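Local coordinates for hemolysin activator protein CdiB (PDB 6WIL) that probably exports the large toxin protein CdiA across the outer membrane, as the two-partner secretion transporter for contact-dependent growth inhibition, at residues 150-155 with 183-188; 242-245 with 249-252. All blocks are in the same frame, centred on the assembly; numbering follows the deposited sequence.

Interaction 1 (150-155 with 183-188); sequences GKISSL and RVYAVD
Tyr-185 reaches with its phenol end over the loop at Lys-151 and Ile-152, meeting the backbone of the first and the side chain of the second. Its hydroxyl OH donates to the backbone carbonyl O of Lys-151 at 2.7 Å, a weak hydrogen bond. That carbonyl also lies against the end of the ring, with O of Lys-151 3.4 Å from CZ of Tyr-185, and it approaches the ring obliquely. Next to this polar meeting, the ethyl branch of Ile-152 runs obliquely past the hydroxyl to the CE2 side of the ring, bringing CD1 to within 3.8 Å of CE2 of Tyr-185, while its CB sits 3.5 Å from OH of Tyr-185. CG1 of Ile-152 stands anti to the backbone N (chi1 179°), and a chi2 near 160° then extends CD1 toward CE2. The end of the Lys-151 side chain leads away, and that residue takes part through its backbone carbonyl. The contact belongs to the second POTRA domain: residues 150-153 connect strand 132-149 to helix 154-160, whose N-cap is Ser-153, and Tyr-185 opens strand 185-193, next along the chain after helix 171-181. Leu-211 of the neighbouring strand 204-213 touches both Ile-152 and Tyr-185, and Gln-156 of the helix also packs on the tyrosine. The ring is buried, and its hydroxyl meets a backbone acceptor of the loop while CE2 meets CD1 of Ile-152, so the polar and apolar parts of the phenol are matched by successive residues.

Interaction 2 (242-245 with 249-252); sequences INNP and NDIL
Ile-242 and Leu-252 face each other as an antiparallel hydrogen-bonded pair, with N of Ile-242 donating to O of Leu-252 at 2.8 Å. N of Leu-252 returns a bond to O of Ile-242 at 3.0 Å. Asn-243 and Ile-251 form the following non-hydrogen-bonded pair, and one step on, N of Asn-244 donates to O of Asp-250 at 2.8 Å along a distinctly bent path (137°). Apolar contact gathers on the face bearing Ile-242 and Leu-252, whose side chains run side by side and meet through CD1 of Ile-242 and CD2 of Leu-252 at 3.6 Å. These pairings close the hairpin between strands 232-243 and 251-261, neighbours in the 16-stranded barrel; its turn lies at the end of the barrel that meets the POTRA region, the periplasmic end in this family. Asn-244 and Asp-250 supply polar bonds at the turn. The amide oxygen OD1 of Asn-244 accepts a weak bond from N of Asn-249 at 2.8 Å, while ND2 of Asn-244 is bonded to OE1 of Gln-156. With CG of Asp-250 between the backbone N and the carbonyl carbon (chi1 45°), its carboxylate comes nearer to 242-245. Its OD1 takes the amide N of Leu-248, and OD2 is bonded to N of Phe-246 and OH of Tyr-275. OD2 of Asp-250 also rests 3.3 Å from CD of Pro-245. OD1 of Asn-244 and OD1 of Asp-250, both acceptors, approach to 3.2 Å without bonding, their amide and carboxylate planes 75° apart.

How the interactions relate
Interaction 1 comes first along the chain, within the second POTRA domain, and interaction 2 follows in the barrel, on a hairpin joining two adjacent strands. Their centres are about 12 Å apart, and the two meet directly: O of Arg-183 probably accepts a hydrogen bond from ND2 of Asn-243 at 2.9 Å, Val-184 packs on Asn-243 and Asn-244, and CB of Arg-183 touches CD1 of Ile-251. Strand 185-193 and the barrel hairpin belong to separate sheets brought together at the domain junction. Arg-183 and Val-184, just ahead of Tyr-185, bridge them, consistent with a defined seating of the POTRA domain against the barrel's periplasmic end.

Interaction 1 (150-155 with 183-188)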
loop_
_atom_site.group_PDB
_atom_site.type_symbol
_atom_site.label_atom_id
_atom_site.label_comp_id
_atom_site.label_asym_id
_atom_site.label_seq_id
_atom_site.Cartn_x
_atom_site.Cartn_y
_atom_site.Cartn_z
ATOM N N GLY A 150 -22.828 -9.199 -14.722
ATOM C CA GLY A 150 -22.755 -8.279 -13.604
ATOM C C GLY A 150 -23.260 -6.894 -13.963
ATOM O O GLY A 150 -23.227 -6.466 -15.122
ATOM N N LYS A 151 -23.729 -6.171 -12.950
ATOM C CA LYS A 151 -24.281 -4.836 -13.138
ATOM C C LYS A 151 -23.233 -3.792 -12.783
ATOM O O LYS A 151 -22.596 -3.873 -11.726
ATOM C CB LYS A 151 -25.538 -4.632 -12.290
ATOM C CG LYS A 151 -26.577 -5.732 -12.454
ATOM C CD LYS A 151 -26.840 -6.054 -13.918
ATOM C CE LYS A 151 -27.848 -5.113 -14.558
ATOM N NZ LYS A 151 -28.171 -5.547 -15.958
ATOM N N ILE A 152 -23.060 -2.816 -13.667
ATOM C CA ILE A 152 -22.145 -1.707 -13.428
ATOM C C ILE A 152 -22.677 -0.489 -14.169
ATOM O O ILE A 152 -22.955 -0.550 -15.370
ATOM C CB ILE A 152 -20.700 -2.053 -13.849
ATOM C CG1 ILE A 152 -19.770 -0.867 -13.605
ATOM C CG2 ILE A 152 -20.630 -2.507 -15.302
ATOM C CD1 ILE A 152 -18.309 -1.246 -13.531
ATOM N N SER A 153 -22.848 0.612 -13.445
ATOM C CA SER A 153 -23.350 1.825 -14.063
ATOM C C SER A 153 -22.306 2.407 -15.010
ATOM O O SER A 153 -21.105 2.144 -14.895
ATOM C CB SER A 153 -23.721 2.858 -13.001
ATOM O OG SER A 153 -22.601 3.657 -12.662
ATOM N N SER A 154 -22.782 3.209 -15.963
ATOM C CA SER A 154 -21.868 3.853 -16.899
ATOM C C SER A 154 -20.915 4.800 -16.183
ATOM O O SER A 154 -19.761 4.950 -16.599
ATOM C CB SER A 154 -22.658 4.595 -17.976
ATOM O OG SER A 154 -23.475 3.694 -18.703
ATOM N N LEU A 155 -21.374 5.435 -15.104
ATOM C CA LEU A 155 -20.494 6.299 -14.325
ATOM C C LEU A 155 -19.372 5.496 -13.677
ATOM O O LEU A 155 -18.217 5.937 -13.654
ATOM C CB LEU A 155 -21.305 7.052 -13.269
ATOM C CG LEU A 155 -20.542 7.979 -12.320
ATOM C CD1 LEU A 155 -19.785 9.046 -13.096
ATOM C CD2 LEU A 155 -21.494 8.615 -11.314
ATOM N N ARG A 183 -11.995 -3.703 -6.206
ATOM C CA ARG A 183 -12.370 -3.280 -4.863
ATOM C C ARG A 183 -13.798 -3.688 -4.532
ATOM O O ARG A 183 -14.099 -3.991 -3.374
ATOM C CB ARG A 183 -12.203 -1.768 -4.719
ATOM C CG ARG A 183 -10.760 -1.313 -4.772
ATOM C CD ARG A 183 -10.651 0.188 -4.628
ATOM N NE ARG A 183 -9.289 0.652 -4.865
ATOM C CZ ARG A 183 -8.867 1.884 -4.611
ATOM N NH1 ARG A 183 -9.702 2.780 -4.099
ATOM N NH2 ARG A 183 -7.611 2.219 -4.863
ATOM N N VAL A 184 -14.681 -3.720 -5.527
ATOM C CA VAL A 184 -16.091 -4.011 -5.300
ATOM C C VAL A 184 -16.592 -5.214 -6.085
ATOM O O VAL A 184 -17.694 -5.702 -5.794
ATOM C CB VAL A 184 -16.976 -2.781 -5.602
ATOM C CG1 VAL A 184 -16.492 -1.570 -4.811
ATOM C CG2 VAL A 184 -16.978 -2.481 -7.081
ATOM N N TYR A 185 -15.833 -5.716 -7.060
ATOM C CA TYR A 185 -16.238 -6.870 -7.847
ATOM C C TYR A 185 -15.171 -7.952 -7.808
ATOM O O TYR A 185 -13.983 -7.679 -7.613
ATOM C CB TYR A 185 -16.479 -6.525 -9.322
ATOM C CG TYR A 185 -17.574 -5.530 -9.596
ATOM C CD1 TYR A 185 -18.914 -5.878 -9.457
ATOM C CD2 TYR A 185 -17.268 -4.248 -10.032
ATOM C CE1 TYR A 185 -19.917 -4.963 -9.719
ATOM C CE2 TYR A 185 -18.259 -3.330 -10.296
ATOM C CZ TYR A 185 -19.579 -3.689 -10.141
ATOM O OH TYR A 185 -20.556 -2.763 -10.415
ATOM N N ALA A 186 -15.616 -9.190 -8.003
ATOM C CA ALA A 186 -14.758 -10.233 -8.546
ATOM C C ALA A 186 -14.753 -10.069 -10.060
ATOM O O ALA A 186 -15.818 -10.086 -10.689
ATOM C CB ALA A 186 -15.258 -11.620 -8.144
ATOM N N VAL A 187 -13.574 -9.878 -10.646
ATOM C CA VAL A 187 -13.454 -9.444 -12.034
ATOM C C VAL A 187 -12.773 -10.525 -12.861
ATOM O O VAL A 187 -11.805 -11.150 -12.413
ATOM C CB VAL A 187 -12.682 -8.113 -12.141
ATOM C CG1 VAL A 187 -12.551 -7.684 -13.594
ATOM C CG2 VAL A 187 -13.374 -7.036 -11.332
ATOM N N ASP A 188 -13.292 -10.748 -14.066
ATOM C CA ASP A 188 -12.628 -11.540 -15.094
ATOM C C ASP A 188 -12.489 -10.657 -16.326
ATOM O O ASP A 188 -13.483 -10.114 -16.819
ATOM C CB ASP A 188 -13.416 -12.816 -15.409
ATOM C CG ASP A 188 -12.618 -13.814 -16.241
ATOM O OD1 ASP A 188 -12.279 -13.504 -17.406
ATOM O OD2 ASP A 188 -12.322 -14.911 -15.722
#

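Interaction 2 (242-245 with 249-252)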
loop_
_atom_site.group_PDB
_atom_site.type_symbol
_atom_site.label_atom_id
_atom_site.label_comp_id
_atom_site.label_asym_id
_atom_site.label_seq_id
_atom_site.Cartn_x
_atom_site.Cartn_y
_atom_site.Cartn_z
ATOM N N ILE A 242 -18.670 -1.590 4.266
ATOM C CA ILE A 242 -19.726 -1.455 3.273
ATOM C C ILE A 242 -19.075 -1.314 1.905
ATOM O O ILE A 242 -18.229 -0.436 1.700
ATOM C CB ILE A 242 -20.639 -0.259 3.582
ATOM C CG1 ILE A 242 -21.300 -0.455 4.946
ATOM C CG2 ILE A 242 -21.686 -0.099 2.493
ATOM C CD1 ILE A 242 -21.628 0.831 5.651
ATOM N N ASN A 243 -19.476 -2.170 0.971
ATOM C CA ASN A 243 -18.828 -2.301 -0.327
ATOM C C ASN A 243 -19.690 -1.649 -1.400
ATOM O O ASN A 243 -20.846 -2.039 -1.595
ATOM C CB ASN A 243 -18.589 -3.774 -0.650
ATOM C CG ASN A 243 -17.730 -3.967 -1.870
ATOM O OD1 ASN A 243 -18.238 -4.163 -2.974
ATOM N ND2 ASN A 243 -16.417 -3.919 -1.682
ATOM N N ASN A 244 -19.121 -0.660 -2.093
ATOM C CA ASN A 244 -19.753 0.039 -3.210
ATOM C C ASN A 244 -21.077 0.696 -2.819
ATOM O O ASN A 244 -22.059 0.568 -3.563
ATOM C CB ASN A 244 -19.975 -0.937 -4.371
ATOM C CG ASN A 244 -19.999 -0.249 -5.726
ATOM O OD1 ASN A 244 -19.349 0.778 -5.927
ATOM N ND2 ASN A 244 -20.749 -0.819 -6.666
ATOM N N PRO A 245 -21.147 1.432 -1.700
ATOM C CA PRO A 245 -22.459 1.944 -1.262
ATOM C C PRO A 245 -23.062 2.968 -2.210
ATOM O O PRO A 245 -24.261 2.895 -2.498
ATOM C CB PRO A 245 -22.153 2.552 0.114
ATOM C CG PRO A 245 -20.733 2.963 0.023
ATOM C CD PRO A 245 -20.057 1.932 -0.840
ATOM N N ASN A 249 -17.459 2.446 -7.108
ATOM C CA ASN A 249 -16.319 1.601 -6.755
ATOM C C ASN A 249 -15.729 2.031 -5.415
ATOM O O ASN A 249 -14.531 1.883 -5.165
ATOM C CB ASN A 249 -15.247 1.605 -7.855
ATOM C CG ASN A 249 -15.838 1.462 -9.248
ATOM O OD1 ASN A 249 -16.358 0.408 -9.605
ATOM N ND2 ASN A 249 -15.759 2.525 -10.039
ATOM N N ASP A 250 -16.581 2.571 -4.548
ATOM C CA ASP A 250 -16.166 3.144 -3.279
ATOM C C ASP A 250 -16.251 2.110 -2.163
ATOM O O ASP A 250 -16.922 1.084 -2.278
ATOM C CB ASP A 250 -17.026 4.360 -2.933
ATOM C CG ASP A 250 -18.508 4.112 -3.162
ATOM O OD1 ASP A 250 -18.844 3.336 -4.082
ATOM O OD2 ASP A 250 -19.336 4.696 -2.428
ATOM N N ILE A 251 -15.550 2.393 -1.072
ATOM C CA ILE A 251 -15.536 1.519 0.094
ATOM C C ILE A 251 -15.664 2.379 1.341
ATOM O O ILE A 251 -14.905 3.337 1.525
ATOM C CB ILE A 251 -14.263 0.653 0.145
ATOM C CG1 ILE A 251 -14.353 -0.464 -0.895
ATOM C CG2 ILE A 251 -14.059 0.073 1.536
ATOM C CD1 ILE A 251 -13.037 -1.102 -1.210
ATOM N N LEU A 252 -16.631 2.046 2.186
ATOM C CA LEU A 252 -16.871 2.746 3.438
ATOM C C LEU A 252 -16.583 1.796 4.590
ATOM O O LEU A 252 -17.128 0.688 4.639
ATOM C CB LEU A 252 -18.310 3.260 3.509
ATOM C CG LEU A 252 -18.751 3.919 4.820
ATOM C CD1 LEU A 252 -18.041 5.244 5.033
ATOM C CD2 LEU A 252 -20.263 4.108 4.836
#